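PDB 5C2V: hydrazine synthase subunit gamma from Candidatus Kuenenia stuttgartiensis, which reduces nitric oxide to hydroxylamine in the first half-reaction of hydrazine synthesis and binds two heme c groups. Local coordinates for residues W88-Y93 with Y265-Y270. Sequence-based numbering, arbitrary orientation.
With CA (calcium ion), chain S; HEC (heme c), chain V.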
loop_
_atom_site.group_PDB
_atom_site.type_symbol
_atom_site.label_atom_id
_atom_site.label_comp_id
_atom_site.label_asym_id
_atom_site.label_seq_id
_atom_site.Cartn_x
_atom_site.Cartn_y
_atom_site.Cartn_z
ATOM N N TRP C 88 37.396 7.643 29.352
ATOM C CA TRP C 88 36.360 7.399 30.353
ATOM C C TRP C 88 36.600 8.128 31.671
ATOM O O TRP C 88 37.740 8.266 32.113
ATOM C CB TRP C 88 36.240 5.897 30.620
ATOM C CG TRP C 88 35.953 5.102 29.390
ATOM C CD1 TRP C 88 36.857 4.457 28.597
ATOM C CD2 TRP C 88 34.668 4.875 28.802
ATOM N NE1 TRP C 88 36.213 3.837 27.553
ATOM C CE2 TRP C 88 34.869 4.078 27.656
ATOM C CE3 TRP C 88 33.368 5.264 29.135
ATOM C CZ2 TRP C 88 33.816 3.665 26.843
ATOM C CZ3 TRP C 88 32.325 4.854 28.326
ATOM C CH2 TRP C 88 32.556 4.062 27.193
ATOM N N LYS C 89 35.519 8.591 32.295
ATOM C CA LYS C 89 35.616 9.223 33.608
ATOM C C LYS C 89 34.620 8.688 34.634
ATOM O O LYS C 89 33.404 8.777 34.464
ATOM C CB LYS C 89 35.449 10.737 33.490
ATOM C CG LYS C 89 36.669 11.440 32.939
ATOM C CD LYS C 89 37.873 11.302 33.852
ATOM C CE LYS C 89 38.989 12.240 33.420
ATOM N NZ LYS C 89 39.328 12.071 31.980
ATOM N N ASN C 90 35.182 8.128 35.699
ATOM C CA ASN C 90 34.476 7.738 36.914
ATOM C C ASN C 90 33.724 8.938 37.501
ATOM O O ASN C 90 34.241 10.054 37.511
ATOM C CB ASN C 90 35.517 7.144 37.887
ATOM C CG ASN C 90 35.130 7.232 39.359
ATOM O OD1 ASN C 90 33.969 7.351 39.724
ATOM N ND2 ASN C 90 36.139 7.169 40.218
ATOM N N THR C 91 32.499 8.715 37.973
ATOM C CA THR C 91 31.692 9.805 38.524
ATOM C C THR C 91 32.273 10.295 39.846
ATOM O O THR C 91 32.463 9.517 40.781
ATOM C CB THR C 91 30.221 9.384 38.736
ATOM O OG1 THR C 91 29.650 8.989 37.483
ATOM C CG2 THR C 91 29.411 10.538 39.314
ATOM N N LYS C 92 32.545 11.594 39.917
ATOM C CA LYS C 92 33.240 12.180 41.058
ATOM C C LYS C 92 32.461 12.083 42.367
ATOM O O LYS C 92 31.247 12.282 42.403
ATOM C CB LYS C 92 33.573 13.647 40.774
ATOM C CG LYS C 92 35.018 13.890 40.373
ATOM C CD LYS C 92 35.960 13.612 41.533
ATOM C CE LYS C 92 37.404 13.902 41.162
ATOM N NZ LYS C 92 38.339 13.633 42.290
ATOM N N TYR C 93 33.184 11.773 43.439
ATOM C CA TYR C 93 32.631 11.770 44.786
ATOM C C TYR C 93 32.611 13.208 45.300
ATOM O O TYR C 93 33.662 13.832 45.442
ATOM C CB TYR C 93 33.471 10.860 45.687
ATOM C CG TYR C 93 32.893 10.568 47.052
ATOM C CD1 TYR C 93 31.966 9.550 47.233
ATOM C CD2 TYR C 93 33.299 11.286 48.167
ATOM C CE1 TYR C 93 31.448 9.270 48.483
ATOM C CE2 TYR C 93 32.787 11.013 49.418
ATOM C CZ TYR C 93 31.857 10.008 49.571
ATOM O OH TYR C 93 31.343 9.735 50.819
ATOM N N TYR C 265 36.181 4.652 51.144
ATOM C CA TYR C 265 35.428 3.412 51.270
ATOM C C TYR C 265 34.154 3.482 50.435
ATOM O O TYR C 265 33.656 2.462 49.957
ATOM C CB TYR C 265 35.081 3.141 52.737
ATOM C CG TYR C 265 33.951 4.000 53.260
ATOM C CD1 TYR C 265 34.170 5.320 53.631
ATOM C CD2 TYR C 265 32.663 3.491 53.377
ATOM C CE1 TYR C 265 33.137 6.110 54.104
ATOM C CE2 TYR C 265 31.625 4.274 53.848
ATOM C CZ TYR C 265 31.868 5.582 54.211
ATOM O OH TYR C 265 30.837 6.362 54.682
ATOM N N ALA C 266 33.630 4.695 50.269
ATOM C CA ALA C 266 32.341 4.897 49.616
ATOM C C ALA C 266 32.436 5.261 48.132
ATOM O O ALA C 266 31.409 5.378 47.464
ATOM C CB ALA C 266 31.551 5.966 50.358
ATOM N N SER C 267 33.647 5.423 47.604
ATOM C CA SER C 267 33.781 5.656 46.170
ATOM C C SER C 267 33.743 4.318 45.468
ATOM O O SER C 267 34.622 3.484 45.657
ATOM C CB SER C 267 35.085 6.390 45.822
ATOM O OG SER C 267 35.469 6.161 44.463
ATOM N N GLY C 268 32.716 4.104 44.661
ATOM C CA GLY C 268 32.691 2.918 43.838
ATOM C C GLY C 268 33.770 3.073 42.791
ATOM O O GLY C 268 33.771 4.068 42.068
ATOM N N THR C 269 34.687 2.109 42.713
ATOM C CA THR C 269 35.574 2.021 41.557
ATOM C C THR C 269 36.502 3.248 41.348
ATOM O O THR C 269 36.107 4.268 40.765
ATOM C CB THR C 269 34.758 1.739 40.298
ATOM O OG1 THR C 269 34.036 0.514 40.478
ATOM C CG2 THR C 269 35.677 1.558 39.156
ATOM N N TYR C 270 37.672 3.178 41.982
ATOM C CA TYR C 270 38.686 4.244 42.036
ATOM C C TYR C 270 39.517 4.559 40.774
ATOM O O TYR C 270 39.310 4.000 39.701
ATOM C CB TYR C 270 39.650 3.912 43.175
ATOM C CG TYR C 270 38.913 3.320 44.340
ATOM C CD1 TYR C 270 38.205 4.131 45.207
ATOM C CD2 TYR C 270 38.875 1.946 44.544
ATOM C CE1 TYR C 270 37.508 3.604 46.258
ATOM C CE2 TYR C 270 38.170 1.404 45.597
ATOM C CZ TYR C 270 37.486 2.241 46.451
ATOM O OH TYR C 270 36.782 1.717 47.511
HETATM CA CA CA S . 35.044 6.680 41.950
HETATM FE FE HEC V . 28.944 15.807 37.752
HETATM C CHA HEC V . 32.354 15.707 38.161
HETATM C CHB HEC V . 28.747 18.300 40.070
HETATM C CHC HEC V . 25.554 16.087 37.166
HETATM C CHD HEC V . 28.972 12.845 36.030
HETATM N NA HEC V . 30.317 16.846 38.882
HETATM C C1A HEC V . 31.672 16.598 38.960
HETATM C C2A HEC V . 32.223 17.423 40.024
HETATM C C3A HEC V . 31.216 18.142 40.544
HETATM C C4A HEC V . 30.003 17.788 39.836
HETATM C CMA HEC V . 31.284 19.174 41.693
HETATM C CAA HEC V . 33.714 17.462 40.444
HETATM C CBA HEC V . 33.909 16.998 41.887
HETATM C CGA HEC V . 35.363 17.090 42.271
HETATM O O1A HEC V . 36.203 17.402 41.389
HETATM O O2A HEC V . 35.682 16.848 43.465
HETATM N NB HEC V . 27.392 16.900 38.574
HETATM C C1B HEC V . 27.615 18.036 39.328
HETATM C C2B HEC V . 26.459 18.898 39.196
HETATM C C3B HEC V . 25.572 18.285 38.401
HETATM C C4B HEC V . 26.144 17.018 37.991
HETATM C CMB HEC V . 26.297 20.270 39.887
HETATM C CAB HEC V . 24.184 18.812 37.966
HETATM C CBB HEC V . 24.326 20.003 36.994
HETATM N NC HEC V . 27.517 14.664 36.793
HETATM C C1C HEC V . 26.182 14.980 36.635
HETATM C C2C HEC V . 25.600 14.031 35.709
HETATM C C3C HEC V . 26.504 13.062 35.508
HETATM C C4C HEC V . 27.755 13.488 36.111
HETATM C CMC HEC V . 24.086 13.934 35.412
HETATM C CAC HEC V . 26.311 11.788 34.653
HETATM C CBC HEC V . 26.160 12.162 33.161
HETATM N ND HEC V . 30.431 14.442 37.242
HETATM C C1D HEC V . 30.203 13.369 36.380
HETATM C C2D HEC V . 31.477 12.885 35.899
HETATM C C3D HEC V . 32.533 13.777 36.566
HETATM C C4D HEC V . 31.792 14.715 37.380
HETATM C CMD HEC V . 31.723 11.715 34.922
HETATM C CAD HEC V . 34.063 13.699 36.394
HETATM C CBD HEC V . 34.445 14.437 35.114
HETATM C CGD HEC V . 35.938 14.394 34.932
HETATM O O1D HEC V . 36.439 14.961 33.925
HETATM O O2D HEC V . 36.625 13.794 35.794
HETATM O O HOH W 1 34.460 8.865 42.792
HETATM O O HOH W 2 32.824 5.953 42.325
HETATM O O HOH W 3 29.527 16.915 36.070
#
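The ring of Y93 meets A266 obliquely, its CE1 lying 3.8 Å from the CB of A266, with the CA of S267 a little farther off by CD1. The same methyl sits over the centre of one face of the Y265 ring, 3.8 Å above its plane, so A266 is lodged between two tyrosines. Y93 CG stands anti to the backbone N (chi1 -170°), which carries the ring across to 265-270; its hydroxyl is hydrogen-bonded to Q72 and only weakly to D263.

Beside this apolar patch, a calcium ion joins the segments, which share no direct hydrogen bond. From 88-93 comes the amide of N90, with OD1 2.6 Å from the calcium. ND2 lies so near the ion that the exact setting of the amide is doubtful at this resolution, although it does have a hydrogen bond to F271 O. Across from it, S267 OG approaches the calcium to 2.6 Å, directed there by a chi1 of 157° that sets it anti to the backbone N. G268 and T269 add main-chain carbonyls, T269 O at 2.9 Å from the ion. Two waters also bind the metal; water 1, 2.4 Å from the calcium, donates a hydrogen bond to T91 O and thus ties T91, just past strand 89-90, to the site.

On its other flank 88-93 lines heme c: K89 CD comes within 3.4 Å of propionate atom O2D, and K92 CB packs by the meso carbon CHA. K92 O also accepts a hydrogen bond from H67, the axial ligand of this heme, while Y270 touches the second heme. A buried calcium bridging the segments between two heme-bearing lobes is consistent with the interdomain calcium site of diheme cytochrome c peroxidases.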